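Local coordinates for protein putative citrate lyase (Ralstonia eutropha, PDB 3QQW) that probably acts as a magnesium-dependent lyase of the HpcH/HpaI aldolase/citrate lyase family, perhaps cleaving citramalyl-CoA, at residues L22-F28 against R251-P257; D50-E56 against Y114-K119; A240-R244 against I263-P269; F175-V181 against L203-K208. All coordinates share one frame; numbering follows the deposited sequence.

Overall arrangement
Strand 25-29 opens the TIM barrel and strand 251-254 ends it; interaction 1 joins them, closing a loop of more than 220 residues. Within that loop lie interaction 2, which reaches across the barrel interior from strand 49-54 to strand 115-117, and then, further along the chain, interaction 4, which sets the end of strand 170-175 and helix 177-182 against helix 202-217. Interaction 3 pairs helices 233-247 and 260-267, flanking strand 251-254 in sequence, so its segments alternate with those of interaction 1. Interactions 1 and 2 meet through Arg251 with Asp50 and Glu26 with Thr52, and Lys119 with Asp179 links interactions 2 and 4.

Interaction 1. Residues L22-F28 against R251-P257; sequences LAACEHF and RMWSIYP
With CG turned opposite the backbone N in both Glu26 and Arg251 (chi1 -171° in the arginine), and both chains extended, carboxylate and guanidinium come together on one face of the sheet. Arg251 NH2 forms a salt bridge with Glu26 OE1 at 2.6 Å, nearly straight and in the guanidinium plane, and meets the anti lone pair of that oxygen; NE adds a weak bond to the same atom. Arg251 NH1 turns to Ala23 O at 2.8 Å. A water joins Glu26 OE1, Arg251 NE and Trp253 NE1, and the indole N-H also bonds to Asp174. Further along, Phe28 lays its CE1 over the indole face of Trp253, 3.3 Å from Trp253 CD2, with the planes inclined by 36°. On the other face of the sheet His27 ND1 and Ser254 OG share a 2.8 Å hydrogen bond at the imidazole edge. The backbones run parallel, 20° apart, held by bonds such as Phe28 N to Ser254 O at 2.9 Å. Asp50 takes a second salt bridge from Arg251 NH2, so the guanidinium is held from several directions. First strand bonded to last in parallel register is the closure of a TIM barrel, with Trp253 beside Arg88, a predicted substrate-binding residue.

Interaction 2. Residues D50-E56 against Y114-K119; sequences DVTCDCE and YITVPK
Tyr114 reaches towards Asp50 and Thr52 of strand 50-54. Its CB places CG between the backbone N and the carbonyl carbon (chi1 54°), which sends the ring across the barrel interior. CE2 lies 3.9 Å from Asp50 OD2, obliquely to the ring, while Asp50 OD1 pairs with Arg84. CE1 of Tyr114 approaches Thr52 OG1 at 3.4 Å. At the tip, Tyr114 OH donates to Thr52 OG1 over 2.6 Å, the acceptor lying in the ring plane, and Asp50 CB packs 3.5 Å from the same OH. Thr52 OG1 is bonded to Glu26 as well, and His149 stacks on the tyrosine ring. Further along both segments, Glu56 CG rests 3.6 Å from Pro118 CG as the two side chains run antiparallel alongside one another. Lys119 NZ then forms a salt bridge with Glu56 OE2, reached on its syn side at 2.9 Å, 19° from the carboxylate plane; the glutamate is poorly ordered, which qualifies this geometry. The lysine also pairs with Asp179, a predicted magnesium ligand, so its ammonium probably offsets some of the negative charge gathered beside the predicted metal site.

Interaction 3. Residues A240-R244 against I263-P269; sequences ACRAR and IVNAMRP
Arg244 brings its guanidinium to carbonyls of residues 266 to 268, at and just after the last turn of helix 260-267. NH1 donates to Arg268 O at 3.0 Å, from above the carbonyl plane, 48° out of it, and makes a weaker, more bent bond to Ala266 O at 2.8 Å. NH2 adds a weak bond to Arg268 O. Met267 O stands 3.4 Å above the guanidinium plane, over its centre, and its approach to NH2 is too poorly angled to count as a hydrogen bond. Nearer the backbone, CB and CG of Arg244 pass the selenium of selenomethionine Met267, with Arg244 CB to Met267 SE at 3.8 Å. A trans first torsion (chi1 -174°) carries the arginine chain past that selenium, and the bend at chi2 brings the guanidinium to Ala266 O and Arg268 O. Small side chains fill the other part of the interface: Ala240 CB meets Ala266 CB at 3.5 Å, and Cys241 SG touches the same Ala266 CB at 3.7 Å. Alanines facing each other let the axes approach to 9.1 Å at a crossing of -38°. Beneath them lies the barrel wall, where Met252 packs on Ala240, Ile263 and Met267, while Ala24 also touches Met267. Two successive helices laid side by side on the outside of the sheet are the usual helical layer of a TIM barrel, with strand 251-254, the last of the barrel, connecting them in the chain.

Interaction 4. Residues F175-V181 against L203-K208; sequences FGLMDFV and LLVRAK
Helix 177-181, with Gly176 at its N-cap, meets helix 203-208 at a steep angle of 122°, their axes 11.8 Å apart at closest approach, so the contact is made by side chains. Phe175, at the end of strand 170-175, presents one ring face to Lys208: CG of the lysine stands 3.8 Å from the ring centroid, 12° from the normal, a CH-pi contact, and CE of Lys208 lies 3.7 Å from Phe175 CE2. The extended aliphatic chain thus runs across the ring while its NZ goes on to Gln198 O and His224. Phe180 reaches over to Ala207, whose CB is 3.6 Å from Phe180 CE2. Leu204 CD2 comes in at the edge of the Phe180 ring, near its plane, 3.9 Å from Phe180 CD2. The same leucine methyl receives Leu177 CD1 at 3.8 Å and Val181 CG2 at 3.9 Å. Arg206, on this helix, pairs with Asp210 of a second subunit. The packing bears on the helix that carries Asp179, a predicted magnesium ligand. No hydrogen bond crosses between the segments: the cohesion is apolar, with the lysine contributing its methylenes and taking its charge to partners elsewhere.

Interaction 1. Residues L22-F28 against R251-P257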
# COMPACT_ATOMS: atom_id res chain seq x y z
N LEU C 22 -16.87 7.87 -19.36
CA LEU C 22 -17.81 8.57 -18.54
C LEU C 22 -17.39 9.99 -18.35
O LEU C 22 -16.19 10.30 -18.35
CB LEU C 22 -17.96 7.88 -17.17
CG LEU C 22 -18.38 6.42 -17.17
CD1 LEU C 22 -18.09 5.79 -15.85
CD2 LEU C 22 -19.84 6.27 -17.52
N ALA C 23 -18.38 10.86 -18.13
CA ALA C 23 -18.24 12.27 -17.85
C ALA C 23 -17.31 12.44 -16.67
O ALA C 23 -17.30 11.63 -15.74
CB ALA C 23 -19.61 12.86 -17.54
N ALA C 24 -16.51 13.49 -16.72
CA ALA C 24 -15.53 13.84 -15.69
C ALA C 24 -16.19 14.26 -14.38
O ALA C 24 -15.57 14.25 -13.32
CB ALA C 24 -14.68 14.97 -16.21
N CYS C 25 -17.48 14.62 -14.45
CA CYS C 25 -18.20 15.15 -13.31
C CYS C 25 -19.52 14.46 -13.07
O CYS C 25 -20.25 14.14 -14.01
CB CYS C 25 -18.41 16.65 -13.50
SG CYS C 25 -19.21 17.47 -12.11
N GLU C 26 -19.85 14.30 -11.79
CA GLU C 26 -21.10 13.69 -11.35
C GLU C 26 -21.73 14.60 -10.33
O GLU C 26 -21.22 14.73 -9.22
CB GLU C 26 -20.86 12.28 -10.77
CG GLU C 26 -22.16 11.52 -10.57
CD GLU C 26 -21.99 10.13 -10.01
OE1 GLU C 26 -21.38 9.29 -10.70
OE2 GLU C 26 -22.47 9.87 -8.88
N HIS C 27 -22.83 15.25 -10.73
CA HIS C 27 -23.52 16.23 -9.89
C HIS C 27 -24.66 15.58 -9.10
O HIS C 27 -25.47 14.84 -9.66
CB HIS C 27 -24.04 17.39 -10.74
CG HIS C 27 -24.61 18.49 -9.93
ND1 HIS C 27 -23.80 19.37 -9.22
CD2 HIS C 27 -25.90 18.82 -9.71
CE1 HIS C 27 -24.62 20.19 -8.60
NE2 HIS C 27 -25.90 19.90 -8.87
N PHE C 28 -24.70 15.83 -7.78
CA PHE C 28 -25.75 15.31 -6.90
C PHE C 28 -26.83 16.34 -6.68
O PHE C 28 -26.52 17.51 -6.55
CB PHE C 28 -25.16 14.88 -5.56
CG PHE C 28 -24.52 13.52 -5.66
CD1 PHE C 28 -23.38 13.32 -6.43
CD2 PHE C 28 -25.07 12.43 -4.99
CE1 PHE C 28 -22.81 12.07 -6.55
CE2 PHE C 28 -24.46 11.18 -5.07
CZ PHE C 28 -23.35 11.00 -5.86
N ARG C 251 -12.79 11.08 -12.58
CA ARG C 251 -14.11 11.63 -12.33
C ARG C 251 -14.12 12.24 -10.93
O ARG C 251 -13.28 11.90 -10.10
CB ARG C 251 -15.14 10.50 -12.45
CG ARG C 251 -16.60 10.87 -12.44
CD ARG C 251 -17.31 9.64 -12.96
NE ARG C 251 -18.73 9.59 -12.67
CZ ARG C 251 -19.68 9.74 -13.58
NH1 ARG C 251 -19.36 10.02 -14.84
NH2 ARG C 251 -20.96 9.60 -13.25
N MSE C 252 -15.07 13.16 -10.69
CA MSE C 252 -15.23 13.79 -9.40
C MSE C 252 -16.64 14.22 -9.21
O MSE C 252 -17.26 14.75 -10.13
CB MSE C 252 -14.29 15.00 -9.28
CG MSE C 252 -14.15 15.49 -7.86
SE MSE C 252 -12.74 16.77 -7.79
CE MSE C 252 -13.40 17.85 -6.31
N TRP C 253 -17.13 14.07 -7.98
CA TRP C 253 -18.47 14.48 -7.58
C TRP C 253 -18.58 16.00 -7.49
O TRP C 253 -17.62 16.69 -7.17
CB TRP C 253 -18.82 13.86 -6.23
CG TRP C 253 -19.15 12.40 -6.26
CD1 TRP C 253 -18.87 11.51 -7.26
CD2 TRP C 253 -19.80 11.66 -5.22
NE1 TRP C 253 -19.34 10.26 -6.92
CE2 TRP C 253 -19.92 10.32 -5.68
CE3 TRP C 253 -20.37 12.01 -3.98
CZ2 TRP C 253 -20.54 9.32 -4.91
CZ3 TRP C 253 -20.99 11.02 -3.23
CH2 TRP C 253 -21.05 9.69 -3.68
N SER C 254 -19.80 16.49 -7.71
CA SER C 254 -20.17 17.89 -7.57
C SER C 254 -21.42 17.99 -6.69
O SER C 254 -22.33 17.17 -6.84
CB SER C 254 -20.43 18.50 -8.94
OG SER C 254 -21.10 19.74 -8.81
N ILE C 255 -21.47 18.98 -5.81
CA ILE C 255 -22.64 19.20 -4.95
C ILE C 255 -23.23 20.59 -5.18
O ILE C 255 -24.29 20.90 -4.65
CB ILE C 255 -22.37 18.94 -3.45
CG1 ILE C 255 -21.06 19.62 -2.97
CG2 ILE C 255 -22.45 17.44 -3.16
CD1 ILE C 255 -20.87 19.71 -1.44
N TYR C 256 -22.57 21.41 -5.99
CA TYR C 256 -23.03 22.75 -6.33
C TYR C 256 -22.74 23.01 -7.82
O TYR C 256 -21.65 22.67 -8.29
CB TYR C 256 -22.40 23.81 -5.41
CG TYR C 256 -23.17 25.11 -5.43
CD1 TYR C 256 -24.39 25.23 -4.76
CD2 TYR C 256 -22.71 26.21 -6.15
CE1 TYR C 256 -25.12 26.41 -4.80
CE2 TYR C 256 -23.44 27.40 -6.20
CZ TYR C 256 -24.64 27.50 -5.52
OH TYR C 256 -25.38 28.66 -5.52
N PRO C 257 -23.69 23.58 -8.59
CA PRO C 257 -23.48 23.75 -10.04
C PRO C 257 -22.20 24.48 -10.44
O PRO C 257 -21.65 24.19 -11.50
CB PRO C 257 -24.71 24.54 -10.48
CG PRO C 257 -25.77 24.10 -9.52
CD PRO C 257 -25.05 24.02 -8.20
O HOH W 1 -18.90 8.96 -9.77

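Interaction 2. Residues D50-E56 against Y114-K119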
# COMPACT_ATOMS: atom_id res chain seq x y z
N ASP C 50 -22.85 13.91 -15.28
CA ASP C 50 -23.95 13.03 -14.96
C ASP C 50 -24.71 13.60 -13.76
O ASP C 50 -24.15 14.38 -13.00
CB ASP C 50 -23.45 11.62 -14.66
CG ASP C 50 -22.96 10.84 -15.86
OD1 ASP C 50 -23.39 11.16 -17.00
OD2 ASP C 50 -22.21 9.87 -15.65
N VAL C 51 -25.97 13.22 -13.59
CA VAL C 51 -26.76 13.67 -12.45
C VAL C 51 -27.06 12.46 -11.58
O VAL C 51 -27.58 11.46 -12.08
CB VAL C 51 -28.04 14.40 -12.90
CG1 VAL C 51 -28.92 14.76 -11.71
CG2 VAL C 51 -27.70 15.64 -13.70
N THR C 52 -26.76 12.54 -10.30
CA THR C 52 -27.15 11.49 -9.37
C THR C 52 -28.30 12.01 -8.53
O THR C 52 -28.16 13.00 -7.82
CB THR C 52 -25.98 10.96 -8.50
OG1 THR C 52 -24.91 10.58 -9.35
CG2 THR C 52 -26.39 9.76 -7.67
N CYS C 53 -29.44 11.36 -8.66
CA CYS C 53 -30.63 11.65 -7.85
C CYS C 53 -30.41 10.96 -6.55
O CYS C 53 -30.30 9.73 -6.49
CB CYS C 53 -31.90 11.18 -8.54
SG CYS C 53 -32.07 11.78 -10.23
N ASP C 54 -30.13 11.76 -5.56
CA ASP C 54 -29.76 11.25 -4.26
C ASP C 54 -30.98 10.79 -3.45
O ASP C 54 -31.81 11.60 -3.14
CB ASP C 54 -28.98 12.33 -3.52
CG ASP C 54 -28.08 11.76 -2.44
OD1 ASP C 54 -28.22 10.55 -2.12
OD2 ASP C 54 -27.24 12.52 -1.92
N CYS C 55 -31.08 9.48 -3.13
CA CYS C 55 -32.14 8.93 -2.27
C CYS C 55 -31.60 8.90 -0.88
O CYS C 55 -32.20 9.51 0.01
CB CYS C 55 -32.59 7.53 -2.71
SG CYS C 55 -33.65 7.53 -4.17
N GLU C 56 -30.39 8.29 -0.74
CA GLU C 56 -29.58 8.12 0.47
C GLU C 56 -29.62 9.35 1.38
O GLU C 56 -30.02 9.21 2.55
CB GLU C 56 -28.12 7.81 0.10
CG GLU C 56 -27.43 6.93 1.13
CD GLU C 56 -26.14 7.44 1.73
OE1 GLU C 56 -25.31 8.03 0.99
OE2 GLU C 56 -25.93 7.19 2.94
N TYR C 114 -27.29 4.59 -14.05
CA TYR C 114 -26.54 3.81 -13.06
C TYR C 114 -27.20 3.87 -11.70
O TYR C 114 -28.05 4.73 -11.44
CB TYR C 114 -25.07 4.32 -12.93
CG TYR C 114 -24.97 5.79 -12.64
CD1 TYR C 114 -25.00 6.27 -11.33
CD2 TYR C 114 -24.84 6.72 -13.67
CE1 TYR C 114 -24.94 7.64 -11.06
CE2 TYR C 114 -24.80 8.09 -13.42
CZ TYR C 114 -24.84 8.54 -12.11
OH TYR C 114 -24.76 9.89 -11.86
N ILE C 115 -26.74 2.99 -10.80
CA ILE C 115 -27.14 2.98 -9.40
C ILE C 115 -25.87 3.14 -8.59
O ILE C 115 -24.89 2.42 -8.80
CB ILE C 115 -27.97 1.74 -9.00
CG1 ILE C 115 -29.39 1.86 -9.55
CG2 ILE C 115 -27.99 1.53 -7.47
CD1 ILE C 115 -30.09 0.59 -9.60
N THR C 116 -25.88 4.11 -7.68
CA THR C 116 -24.79 4.38 -6.75
C THR C 116 -25.14 3.67 -5.45
O THR C 116 -26.22 3.88 -4.88
CB THR C 116 -24.55 5.86 -6.63
OG1 THR C 116 -24.17 6.35 -7.92
CG2 THR C 116 -23.46 6.19 -5.63
N VAL C 117 -24.24 2.77 -5.02
CA VAL C 117 -24.40 1.95 -3.81
C VAL C 117 -23.46 2.51 -2.73
O VAL C 117 -22.23 2.47 -2.87
CB VAL C 117 -24.13 0.45 -4.11
CG1 VAL C 117 -24.30 -0.41 -2.86
CG2 VAL C 117 -24.99 -0.05 -5.25
N PRO C 118 -24.02 2.99 -1.61
CA PRO C 118 -23.17 3.60 -0.58
C PRO C 118 -22.88 2.70 0.62
O PRO C 118 -23.60 1.73 0.88
CB PRO C 118 -24.03 4.78 -0.12
CG PRO C 118 -25.42 4.27 -0.23
CD PRO C 118 -25.45 3.18 -1.29
N LYS C 119 -21.85 3.08 1.40
CA LYS C 119 -21.52 2.53 2.70
C LYS C 119 -21.49 1.00 2.81
O LYS C 119 -21.77 0.47 3.90
CB LYS C 119 -22.55 3.07 3.72
CG LYS C 119 -22.15 4.38 4.39
CD LYS C 119 -23.40 5.11 4.90
CE LYS C 119 -23.25 6.62 4.94
NZ LYS C 119 -23.09 7.22 3.59

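Interaction 3. Residues A240-R244 against I263-P269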
# COMPACT_ATOMS: atom_id res chain seq x y z
N ALA C 240 -9.57 18.98 -8.23
CA ALA C 240 -9.75 18.13 -9.42
C ALA C 240 -8.41 17.81 -10.07
O ALA C 240 -8.18 16.65 -10.41
CB ALA C 240 -10.68 18.80 -10.41
N CYS C 241 -7.49 18.79 -10.15
CA CYS C 241 -6.15 18.58 -10.73
C CYS C 241 -5.28 17.66 -9.84
O CYS C 241 -4.61 16.80 -10.40
CB CYS C 241 -5.45 19.91 -11.00
SG CYS C 241 -6.09 20.79 -12.46
N ARG C 242 -5.31 17.81 -8.50
CA ARG C 242 -4.53 16.95 -7.60
C ARG C 242 -5.02 15.53 -7.71
O ARG C 242 -4.21 14.60 -7.83
CB ARG C 242 -4.57 17.41 -6.14
CG ARG C 242 -3.80 18.71 -5.89
CD ARG C 242 -3.40 18.88 -4.43
NE ARG C 242 -2.38 17.92 -4.01
CZ ARG C 242 -1.72 17.98 -2.84
NH1 ARG C 242 -2.00 18.94 -1.96
NH2 ARG C 242 -0.80 17.07 -2.54
N ALA C 243 -6.36 15.33 -7.70
CA ALA C 243 -6.96 14.00 -7.79
C ALA C 243 -6.62 13.38 -9.14
O ALA C 243 -6.24 12.21 -9.18
CB ALA C 243 -8.46 14.08 -7.60
N ARG C 244 -6.69 14.19 -10.22
CA ARG C 244 -6.40 13.73 -11.56
C ARG C 244 -4.90 13.41 -11.77
O ARG C 244 -4.58 12.33 -12.25
CB ARG C 244 -6.85 14.76 -12.60
CG ARG C 244 -6.68 14.26 -14.01
CD ARG C 244 -6.38 15.35 -14.97
NE ARG C 244 -6.38 14.82 -16.33
CZ ARG C 244 -6.41 15.57 -17.43
NH1 ARG C 244 -6.43 16.89 -17.33
NH2 ARG C 244 -6.40 15.00 -18.62
N ILE C 263 -14.42 21.19 -12.64
CA ILE C 263 -14.12 19.76 -12.59
C ILE C 263 -13.91 19.23 -14.02
O ILE C 263 -12.89 18.59 -14.27
CB ILE C 263 -15.15 18.93 -11.80
CG1 ILE C 263 -15.06 19.23 -10.28
CG2 ILE C 263 -14.98 17.42 -12.06
CD1 ILE C 263 -16.27 18.81 -9.43
N VAL C 264 -14.86 19.53 -14.95
CA VAL C 264 -14.79 19.08 -16.34
C VAL C 264 -13.47 19.58 -17.00
O VAL C 264 -12.73 18.78 -17.56
CB VAL C 264 -16.05 19.51 -17.15
CG1 VAL C 264 -15.86 19.32 -18.66
CG2 VAL C 264 -17.29 18.75 -16.66
N ASN C 265 -13.18 20.89 -16.87
CA ASN C 265 -12.00 21.50 -17.46
C ASN C 265 -10.70 20.95 -16.88
O ASN C 265 -9.76 20.72 -17.64
CB ASN C 265 -12.07 23.03 -17.35
CG ASN C 265 -13.11 23.62 -18.29
OD1 ASN C 265 -14.04 24.31 -17.86
ND2 ASN C 265 -13.02 23.33 -19.59
N ALA C 266 -10.66 20.68 -15.57
CA ALA C 266 -9.45 20.10 -14.95
C ALA C 266 -9.17 18.67 -15.44
O ALA C 266 -8.02 18.26 -15.52
CB ALA C 266 -9.59 20.11 -13.44
N MSE C 267 -10.24 17.93 -15.78
CA MSE C 267 -10.21 16.54 -16.22
C MSE C 267 -10.03 16.39 -17.74
O MSE C 267 -9.76 15.28 -18.18
CB MSE C 267 -11.52 15.91 -15.79
CG MSE C 267 -11.43 14.54 -15.27
SE MSE C 267 -10.51 14.30 -13.65
CE MSE C 267 -11.79 14.90 -12.35
N ARG C 268 -10.18 17.48 -18.53
CA ARG C 268 -10.06 17.50 -19.99
C ARG C 268 -8.68 17.13 -20.52
O ARG C 268 -7.68 17.60 -19.96
CB ARG C 268 -10.38 18.91 -20.53
CG ARG C 268 -11.82 19.12 -20.80
CD ARG C 268 -12.08 20.50 -21.33
NE ARG C 268 -13.52 20.68 -21.54
CZ ARG C 268 -14.05 21.69 -22.21
NH1 ARG C 268 -13.28 22.62 -22.76
NH2 ARG C 268 -15.37 21.78 -22.34
N PRO C 269 -8.59 16.39 -21.66
CA PRO C 269 -7.26 16.16 -22.26
C PRO C 269 -6.77 17.44 -22.93
O PRO C 269 -7.59 18.29 -23.31
CB PRO C 269 -7.50 15.03 -23.28
CG PRO C 269 -8.97 14.79 -23.33
CD PRO C 269 -9.67 15.82 -22.49

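Interaction 4. Residues F175-V181 against L203-K208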
# COMPACT_ATOMS: atom_id res chain seq x y z
N PHE C 175 -14.78 7.40 -4.13
CA PHE C 175 -14.12 7.58 -2.83
C PHE C 175 -14.98 8.45 -1.90
O PHE C 175 -15.25 9.61 -2.21
CB PHE C 175 -12.72 8.17 -2.98
CG PHE C 175 -11.97 8.08 -1.67
CD1 PHE C 175 -11.54 6.84 -1.19
CD2 PHE C 175 -11.76 9.21 -0.89
CE1 PHE C 175 -10.90 6.74 0.05
CE2 PHE C 175 -11.12 9.11 0.35
CZ PHE C 175 -10.68 7.88 0.80
N GLY C 176 -15.42 7.87 -0.79
CA GLY C 176 -16.23 8.56 0.20
C GLY C 176 -15.36 8.97 1.36
O GLY C 176 -15.21 8.22 2.33
N LEU C 177 -14.74 10.16 1.25
CA LEU C 177 -13.81 10.71 2.24
C LEU C 177 -14.44 10.87 3.63
O LEU C 177 -13.89 10.37 4.62
CB LEU C 177 -13.25 12.06 1.74
CG LEU C 177 -12.36 12.86 2.71
CD1 LEU C 177 -11.03 12.14 2.96
CD2 LEU C 177 -12.15 14.25 2.19
N MSE C 178 -15.58 11.57 3.70
CA MSE C 178 -16.25 11.88 4.96
C MSE C 178 -16.61 10.63 5.78
O MSE C 178 -16.23 10.58 6.95
CB MSE C 178 -17.49 12.72 4.74
CG MSE C 178 -17.95 13.38 6.02
SE MSE C 178 -19.35 14.63 5.75
CE MSE C 178 -18.53 16.12 6.80
N ASP C 179 -17.30 9.64 5.18
CA ASP C 179 -17.70 8.43 5.90
C ASP C 179 -16.50 7.56 6.24
O ASP C 179 -16.50 6.90 7.27
CB ASP C 179 -18.74 7.64 5.10
CG ASP C 179 -20.08 8.37 5.00
OD1 ASP C 179 -20.66 8.70 6.07
OD2 ASP C 179 -20.52 8.66 3.87
N PHE C 180 -15.47 7.59 5.40
CA PHE C 180 -14.24 6.85 5.60
C PHE C 180 -13.52 7.39 6.83
O PHE C 180 -13.15 6.60 7.70
CB PHE C 180 -13.35 6.90 4.33
CG PHE C 180 -12.08 6.09 4.48
CD1 PHE C 180 -12.12 4.69 4.58
CD2 PHE C 180 -10.84 6.73 4.59
CE1 PHE C 180 -10.96 3.96 4.76
CE2 PHE C 180 -9.68 5.99 4.80
CZ PHE C 180 -9.74 4.61 4.86
N VAL C 181 -13.38 8.72 6.93
CA VAL C 181 -12.73 9.39 8.06
C VAL C 181 -13.53 9.14 9.37
O VAL C 181 -12.92 8.85 10.40
CB VAL C 181 -12.52 10.90 7.77
CG1 VAL C 181 -12.22 11.70 9.04
CG2 VAL C 181 -11.41 11.11 6.75
N LEU C 203 -3.08 7.77 5.78
CA LEU C 203 -4.22 6.87 5.67
C LEU C 203 -5.10 7.21 4.49
O LEU C 203 -5.69 6.31 3.88
CB LEU C 203 -5.04 6.84 6.96
CG LEU C 203 -4.34 6.30 8.24
CD1 LEU C 203 -5.31 6.27 9.38
CD2 LEU C 203 -3.71 4.93 8.02
N LEU C 204 -5.18 8.51 4.14
CA LEU C 204 -6.02 8.97 3.03
C LEU C 204 -5.32 8.73 1.71
O LEU C 204 -5.96 8.26 0.76
CB LEU C 204 -6.40 10.43 3.25
CG LEU C 204 -7.22 10.67 4.54
CD1 LEU C 204 -7.58 12.11 4.70
CD2 LEU C 204 -8.49 9.78 4.57
N VAL C 205 -3.99 8.94 1.66
CA VAL C 205 -3.17 8.67 0.47
C VAL C 205 -3.30 7.20 0.15
O VAL C 205 -3.59 6.86 -0.98
CB VAL C 205 -1.68 9.11 0.65
CG1 VAL C 205 -0.83 8.66 -0.54
CG2 VAL C 205 -1.56 10.61 0.83
N ARG C 206 -3.14 6.34 1.18
CA ARG C 206 -3.21 4.89 1.11
C ARG C 206 -4.58 4.44 0.60
O ARG C 206 -4.64 3.64 -0.34
CB ARG C 206 -2.91 4.31 2.50
CG ARG C 206 -3.03 2.81 2.57
CD ARG C 206 -2.96 2.32 3.99
NE ARG C 206 -3.06 0.86 4.03
CZ ARG C 206 -4.20 0.18 3.99
NH1 ARG C 206 -5.36 0.82 3.97
NH2 ARG C 206 -4.19 -1.14 4.03
N ALA C 207 -5.65 4.96 1.18
CA ALA C 207 -7.01 4.62 0.80
C ALA C 207 -7.32 5.04 -0.65
O ALA C 207 -7.75 4.22 -1.45
CB ALA C 207 -7.98 5.29 1.76
N LYS C 208 -7.03 6.31 -1.00
CA LYS C 208 -7.25 6.83 -2.35
C LYS C 208 -6.43 6.05 -3.40
O LYS C 208 -6.99 5.62 -4.43
CB LYS C 208 -6.93 8.32 -2.43
CG LYS C 208 -7.97 9.17 -1.74
CD LYS C 208 -7.69 10.65 -1.94
CE LYS C 208 -8.78 11.49 -1.32
NZ LYS C 208 -8.44 12.93 -1.39